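Local coordinates for light harvesting complex 1 Protein W (Rhodopseudomonas palustris, PDB 6Z5S) that probably takes the place of a subunit in the light-harvesting 1 ring, leaving an opening for quinone passage, and contacts bacteriochlorophyll a and spirilloxanthin, at residues A26-G29 against K30-C33; D66-A69 against M70-A74. All coordinates share one frame; numbering follows the deposited sequence.

How the interactions relate
Interaction 1 lies in the loop between helices 10-24 and 37-57, interaction 2 in the first turns of helix 67-89. Their centres are 36 Å apart, on opposite sides of the chain's centre, and their nearest atoms are still about 24 Å apart, so neither touches the other. With the predicted membrane spans at 39-58 and 70-92, this is consistent with places near opposite ends of the transmembrane helices. Each borders a ligand. Interaction 1 supplies Glu28 and Leu31 to the spirilloxanthin pocket, and interaction 2 meets dodecyl-maltoside through Ala67 and Leu71. Leu71 also touches a bacteriochlorophyll a, whereas the Leu31 side chain is about 12 Å from one.

Interaction 1: residues A26-G29 against K30-C33; sequences APEG and KLYC. With CRT (spirilloxanthin), chain B.
Leu31 meets Ala26, Pro27 and Glu28 across this turn of the chain, while within 30-33 the ammonium of Lys30 is tied to a phenol, Lys30 NZ donating to Tyr32 OH at 2.7 Å. The lysine chain leaves with CG anti to the backbone N (chi1 -168°), then bends at chi2 and chi3, which brings NZ round to the Tyr32 hydroxyl, away from 26-29. Across the two halves of the loop most of the contact is made by the Leu31 side chain. One branch, Leu31 CD2, rests against Ala26 CB at 3.9 Å; the other, Leu31 CD1, meets Pro27 CD at 3.6 Å. CD1 also lies beside the Glu28 carboxylate, about equally far from both oxygens, 3.2 Å from Glu28 OE1 and 3.2 Å from Glu28 OE2. The two side chains cross at about a right angle. Spirilloxanthin closes the cluster: its C8 methyl is 3.7 Å from Leu31 CD1, and its methoxy oxygen O1 is 3.1 Å from Glu28 OE2. An ether oxygen has no proton to give, so that approach alone does not establish a hydrogen bond. An alanine in place of Glu28 would probably open a gap beside Leu31 CD1 and leave the methoxy end of the carotenoid without its carboxylate neighbour. Gln34 and Ala35 complete the pocket. The loop joins helices 10-24 and 37-57, and Ala26 and Tyr32 lean on Phe92, just beyond helix 67-89.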
loop_
_atom_site.group_PDB
_atom_site.type_symbol
_atom_site.label_atom_id
_atom_site.label_comp_id
_atom_site.label_asym_id
_atom_site.label_seq_id
_atom_site.Cartn_x
_atom_site.Cartn_y
_atom_site.Cartn_z
ATOM N N ALA A 26 -12.532 -36.816 39.853
ATOM C CA ALA A 26 -12.221 -35.412 40.095
ATOM C C ALA A 26 -13.176 -34.864 41.146
ATOM O O ALA A 26 -14.361 -34.653 40.857
ATOM C CB ALA A 26 -12.320 -34.599 38.804
ATOM N N PRO A 27 -12.698 -34.604 42.361
ATOM C CA PRO A 27 -13.613 -34.360 43.482
ATOM C C PRO A 27 -14.549 -33.180 43.281
ATOM O O PRO A 27 -15.771 -33.345 43.325
ATOM C CB PRO A 27 -12.662 -34.117 44.661
ATOM C CG PRO A 27 -11.370 -34.720 44.251
ATOM C CD PRO A 27 -11.290 -34.529 42.776
ATOM N N GLU A 28 -14.002 -31.998 43.055
ATOM C CA GLU A 28 -14.790 -30.777 43.010
ATOM C C GLU A 28 -14.774 -30.197 41.603
ATOM O O GLU A 28 -14.162 -30.744 40.685
ATOM C CB GLU A 28 -14.265 -29.755 44.023
ATOM C CG GLU A 28 -12.913 -29.142 43.667
ATOM C CD GLU A 28 -11.735 -29.975 44.149
ATOM O OE1 GLU A 28 -11.873 -31.208 44.237
ATOM O OE2 GLU A 28 -10.665 -29.402 44.437
ATOM N N GLY A 29 -15.477 -29.082 41.443
ATOM C CA GLY A 29 -15.397 -28.322 40.218
ATOM C C GLY A 29 -14.127 -27.505 40.153
ATOM O O GLY A 29 -13.421 -27.317 41.142
ATOM N N LYS A 30 -13.827 -27.027 38.951
ATOM C CA LYS A 30 -12.617 -26.267 38.660
ATOM C C LYS A 30 -11.350 -27.069 38.945
ATOM O O LYS A 30 -10.244 -26.524 38.902
ATOM C CB LYS A 30 -12.608 -24.930 39.418
ATOM C CG LYS A 30 -11.550 -23.943 38.968
ATOM C CD LYS A 30 -11.474 -23.852 37.458
ATOM C CE LYS A 30 -12.631 -23.071 36.880
ATOM N NZ LYS A 30 -12.431 -22.824 35.426
ATOM N N LEU A 31 -11.480 -28.363 39.229
ATOM C CA LEU A 31 -10.329 -29.249 39.262
ATOM C C LEU A 31 -10.039 -29.848 37.893
ATOM O O LEU A 31 -9.025 -30.533 37.733
ATOM C CB LEU A 31 -10.535 -30.337 40.326
ATOM C CG LEU A 31 -9.333 -31.166 40.785
ATOM C CD1 LEU A 31 -9.428 -31.454 42.259
ATOM C CD2 LEU A 31 -9.263 -32.476 40.040
ATOM N N TYR A 32 -10.881 -29.575 36.895
ATOM C CA TYR A 32 -10.486 -29.837 35.516
ATOM C C TYR A 32 -9.296 -28.972 35.124
ATOM O O TYR A 32 -8.330 -29.465 34.529
ATOM C CB TYR A 32 -11.664 -29.599 34.568
ATOM C CG TYR A 32 -11.868 -28.159 34.166
ATOM C CD1 TYR A 32 -12.449 -27.252 35.039
ATOM C CD2 TYR A 32 -11.466 -27.700 32.921
ATOM C CE1 TYR A 32 -12.633 -25.930 34.681
ATOM C CE2 TYR A 32 -11.643 -26.380 32.555
ATOM C CZ TYR A 32 -12.228 -25.500 33.439
ATOM O OH TYR A 32 -12.408 -24.185 33.080
ATOM N N CYS A 33 -9.337 -27.684 35.471
ATOM C CA CYS A 33 -8.235 -26.749 35.279
ATOM C C CYS A 33 -7.039 -27.097 36.140
ATOM O O CYS A 33 -6.012 -26.416 36.073
ATOM C CB CYS A 33 -8.720 -25.330 35.590
ATOM S SG CYS A 33 -7.550 -23.994 35.299
HETATM C C1M CRT B . -11.052 -25.237 44.150
HETATM O O1 CRT B . -10.302 -26.290 44.733
HETATM C C1 CRT B . -9.271 -25.952 45.679
HETATM C C2 CRT B . -8.292 -25.034 44.960
HETATM C C3 CRT B . -9.923 -25.255 46.863
HETATM C C4 CRT B . -8.551 -27.226 46.144
HETATM C C5 CRT B . -7.790 -27.971 45.093
HETATM C C6 CRT B . -6.466 -28.093 45.058
HETATM C C7 CRT B . -5.694 -28.717 44.063
HETATM C C8 CRT B . -6.371 -29.577 43.070
HETATM C C9 CRT B . -4.312 -28.527 43.952
HETATM C C10 CRT B . -3.429 -29.026 43.017
HETATM C C11 CRT B . -2.105 -28.651 42.930
HETATM C C12 CRT B . -1.089 -29.149 42.108
HETATM C C13 CRT B . -1.405 -30.264 41.199
HETATM C C14 CRT B . 0.212 -28.636 42.110
HETATM C C15 CRT B . 1.326 -29.074 41.422
HETATM C C16 CRT B . 2.559 -28.474 41.527
HETATM C C17 CRT B . 3.758 -28.751 40.866
HETATM C C18 CRT B . 3.869 -29.980 40.054
HETATM C C19 CRT B . 4.848 -27.880 40.930
HETATM C C20 CRT B . 6.016 -27.882 40.207
HETATM C C21 CRT B . 6.974 -26.886 40.142
HETATM C C22 CRT B . 8.118 -26.800 39.388
HETATM C C23 CRT B . 8.966 -25.705 39.204
HETATM C C24 CRT B . 8.711 -24.469 39.971
HETATM C C25 CRT B . 10.034 -25.735 38.306
HETATM C C26 CRT B . 10.888 -24.728 37.918
HETATM C C27 CRT B . 11.819 -24.930 36.930
HETATM C C28 CRT B . 12.751 -24.057 36.369
HETATM C C29 CRT B . 12.905 -22.699 36.927
HETATM C C30 CRT B . 13.533 -24.450 35.281
HETATM C C31 CRT B . 14.456 -23.761 34.535
HETATM C C32 CRT B . 15.094 -24.429 33.520
HETATM C C33 CRT B . 16.024 -23.991 32.582
HETATM C C34 CRT B . 16.394 -22.560 32.540
HETATM C C35 CRT B . 16.618 -24.880 31.684
HETATM C C36 CRT B . 17.437 -24.623 30.673
HETATM C C37 CRT B . 17.936 -25.678 29.742
HETATM C C38 CRT B . 17.483 -25.537 28.285
HETATM C C39 CRT B . 18.007 -26.698 27.456
HETATM C C40 CRT B . 15.968 -25.434 28.213
HETATM O O2 CRT B . 18.019 -24.306 27.774
HETATM C C2M CRT B . 17.773 -23.986 26.425
#

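Interaction 2: residues D66-A69 against M70-A74; sequences DATA and MLRVA. With LMT (dodecyl-beta-D-maltoside), chain C.
Arg72 lies one helical turn after Thr68 and runs back along it. Its CB is 3.6 Å from Thr68 O, the same carbonyl that accepts the bond from its own backbone. CG starts anti to the backbone N (chi1 174°), the chain continues extended, and the bend at chi3 brings the guanidinium back over the preceding turn. There Thr68 O lies over one face of the group, offset toward its rim. At the tip, Arg72 NH1 comes within 4.1 Å of Thr68 CG2, while Arg72 NH2 is 4.0 Å from Ala69 CA. These are van der Waals separations, and the guanidinium packs on the preceding turn.

The backbone beneath is regular alpha-helix, with N-H of residue i+4 donating to C=O of residue i, from Met70 N to Asp66 O onward. Arg72 N to Thr68 O is 2.9 Å and nearly straight, at 171° about the hydrogen. Met70 N to Asp66 O is longer, 3.2 Å, and its donor stands 51° out of the carbonyl plane. Asp66 occupies the N-cap position, although its carboxylate makes no capping bond.

Another side of the helix meets dodecyl-maltoside: Ala67 CB is 3.2 Å from the sugar oxygen O2', and Leu71 CD1 is 3.9 Å from C1, where the alkyl chain begins. The Met70 side chain packs on Leu65 and on Ala52 of helix 37-57.

This sequence of partners, sugar beside Ala67 and alkyl chain beside Leu71, is consistent with a helix start at the membrane boundary. The Asp66 charge would probably suit the amino end of the helix electrostatically, whereas the bonds that hold this turn together are those of the backbone.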
loop_
_atom_site.group_PDB
_atom_site.type_symbol
_atom_site.label_atom_id
_atom_site.label_comp_id
_atom_site.label_asym_id
_atom_site.label_seq_id
_atom_site.Cartn_x
_atom_site.Cartn_y
_atom_site.Cartn_z
ATOM N N ASP A 66 16.004 -53.282 21.439
ATOM C CA ASP A 66 16.891 -52.688 22.429
ATOM C C ASP A 66 16.156 -51.556 23.138
ATOM O O ASP A 66 14.941 -51.396 23.013
ATOM C CB ASP A 66 18.171 -52.189 21.768
ATOM C CG ASP A 66 19.032 -53.312 21.253
ATOM O OD1 ASP A 66 18.973 -54.415 21.829
ATOM O OD2 ASP A 66 19.771 -53.092 20.272
ATOM N N ALA A 67 16.892 -50.747 23.898
ATOM C CA ALA A 67 16.295 -49.535 24.443
ATOM C C ALA A 67 16.099 -48.492 23.354
ATOM O O ALA A 67 15.046 -47.851 23.281
ATOM C CB ALA A 67 17.160 -48.982 25.572
ATOM N N THR A 68 17.093 -48.328 22.481
ATOM C CA THR A 68 17.007 -47.320 21.433
ATOM C C THR A 68 15.897 -47.644 20.443
ATOM O O THR A 68 15.088 -46.776 20.091
ATOM C CB THR A 68 18.345 -47.210 20.710
ATOM O OG1 THR A 68 19.401 -47.141 21.673
ATOM C CG2 THR A 68 18.376 -45.975 19.841
ATOM N N ALA A 69 15.861 -48.886 19.962
ATOM C CA ALA A 69 14.831 -49.275 19.010
ATOM C C ALA A 69 13.451 -49.186 19.639
ATOM O O ALA A 69 12.492 -48.743 18.996
ATOM C CB ALA A 69 15.103 -50.686 18.493
ATOM N N MET A 70 13.333 -49.581 20.906
ATOM C CA MET A 70 12.050 -49.476 21.583
ATOM C C MET A 70 11.613 -48.025 21.707
ATOM O O MET A 70 10.429 -47.714 21.557
ATOM C CB MET A 70 12.121 -50.130 22.957
ATOM C CG MET A 70 10.778 -50.581 23.470
ATOM S SD MET A 70 10.111 -51.914 22.460
ATOM C CE MET A 70 8.735 -51.094 21.660
ATOM N N LEU A 71 12.554 -47.118 21.976
ATOM C CA LEU A 71 12.208 -45.705 22.087
ATOM C C LEU A 71 11.754 -45.150 20.749
ATOM O O LEU A 71 10.740 -44.448 20.666
ATOM C CB LEU A 71 13.398 -44.911 22.616
ATOM C CG LEU A 71 13.624 -45.059 24.113
ATOM C CD1 LEU A 71 14.725 -44.133 24.580
ATOM C CD2 LEU A 71 12.332 -44.792 24.847
ATOM N N ARG A 72 12.504 -45.451 19.691
ATOM C CA ARG A 72 12.110 -44.996 18.364
ATOM C C ARG A 72 10.735 -45.526 17.990
ATOM O O ARG A 72 9.947 -44.829 17.343
ATOM C CB ARG A 72 13.148 -45.426 17.333
ATOM C CG ARG A 72 12.752 -45.128 15.904
ATOM C CD ARG A 72 13.949 -45.155 14.971
ATOM N NE ARG A 72 14.692 -46.407 15.061
ATOM C CZ ARG A 72 15.843 -46.546 15.710
ATOM N NH1 ARG A 72 16.383 -45.508 16.332
ATOM N NH2 ARG A 72 16.450 -47.723 15.742
ATOM N N VAL A 73 10.420 -46.750 18.410
ATOM C CA VAL A 73 9.129 -47.338 18.070
ATOM C C VAL A 73 8.012 -46.688 18.873
ATOM O O VAL A 73 6.978 -46.292 18.325
ATOM C CB VAL A 73 9.167 -48.859 18.290
ATOM C CG1 VAL A 73 7.760 -49.416 18.360
ATOM C CG2 VAL A 73 9.961 -49.520 17.182
ATOM N N ALA A 74 8.203 -46.559 20.182
ATOM C CA ALA A 74 7.163 -46.091 21.082
ATOM C C ALA A 74 7.032 -44.581 21.123
ATOM O O ALA A 74 6.177 -44.078 21.858
ATOM C CB ALA A 74 7.430 -46.607 22.494
HETATM C C1B LMT C . 19.783 -49.226 29.673
HETATM C C2B LMT C . 20.780 -49.223 28.506
HETATM C C3B LMT C . 21.775 -50.381 28.666
HETATM C C4B LMT C . 21.006 -51.686 28.962
HETATM C C5B LMT C . 20.214 -51.472 30.265
HETATM C C6B LMT C . 20.782 -52.348 31.375
HETATM O O1B LMT C . 18.512 -49.544 29.202
HETATM O O2B LMT C . 20.053 -49.368 27.362
HETATM O O3B LMT C . 22.720 -50.106 29.619
HETATM O "O4'" LMT C . 20.124 -51.962 27.945
HETATM O O5B LMT C . 20.180 -50.121 30.668
HETATM O O6B LMT C . 20.067 -52.162 32.532
HETATM C "C1'" LMT C . 15.599 -47.266 28.784
HETATM C "C2'" LMT C . 17.018 -46.877 29.205
HETATM C "C3'" LMT C . 17.505 -47.750 30.387
HETATM C "C4'" LMT C . 17.426 -49.245 30.049
HETATM C "C5'" LMT C . 16.105 -49.452 29.267
HETATM C "C6'" LMT C . 15.421 -50.777 29.496
HETATM O "O1'" LMT C . 14.734 -46.267 29.099
HETATM O "O2'" LMT C . 17.836 -47.123 28.142
HETATM O "O3'" LMT C . 16.787 -47.492 31.506
HETATM O "O5'" LMT C . 15.211 -48.403 29.532
HETATM O "O6'" LMT C . 15.974 -51.314 30.630
HETATM C C1 LMT C . 14.890 -45.090 28.344
HETATM C C2 LMT C . 14.560 -43.986 29.299
HETATM C C3 LMT C . 13.797 -42.828 28.752
HETATM C C4 LMT C . 13.363 -41.993 29.924
HETATM C C5 LMT C . 12.125 -41.244 29.591
HETATM C C6 LMT C . 11.205 -41.126 30.756
HETATM C C7 LMT C . 9.942 -40.421 30.357
HETATM C C8 LMT C . 9.496 -40.947 29.044
HETATM C C9 LMT C . 8.056 -40.734 28.740
HETATM C C10 LMT C . 7.878 -40.936 27.260
HETATM C C11 LMT C . 8.683 -42.078 26.736
HETATM C C12 LMT C . 8.538 -42.223 25.262
#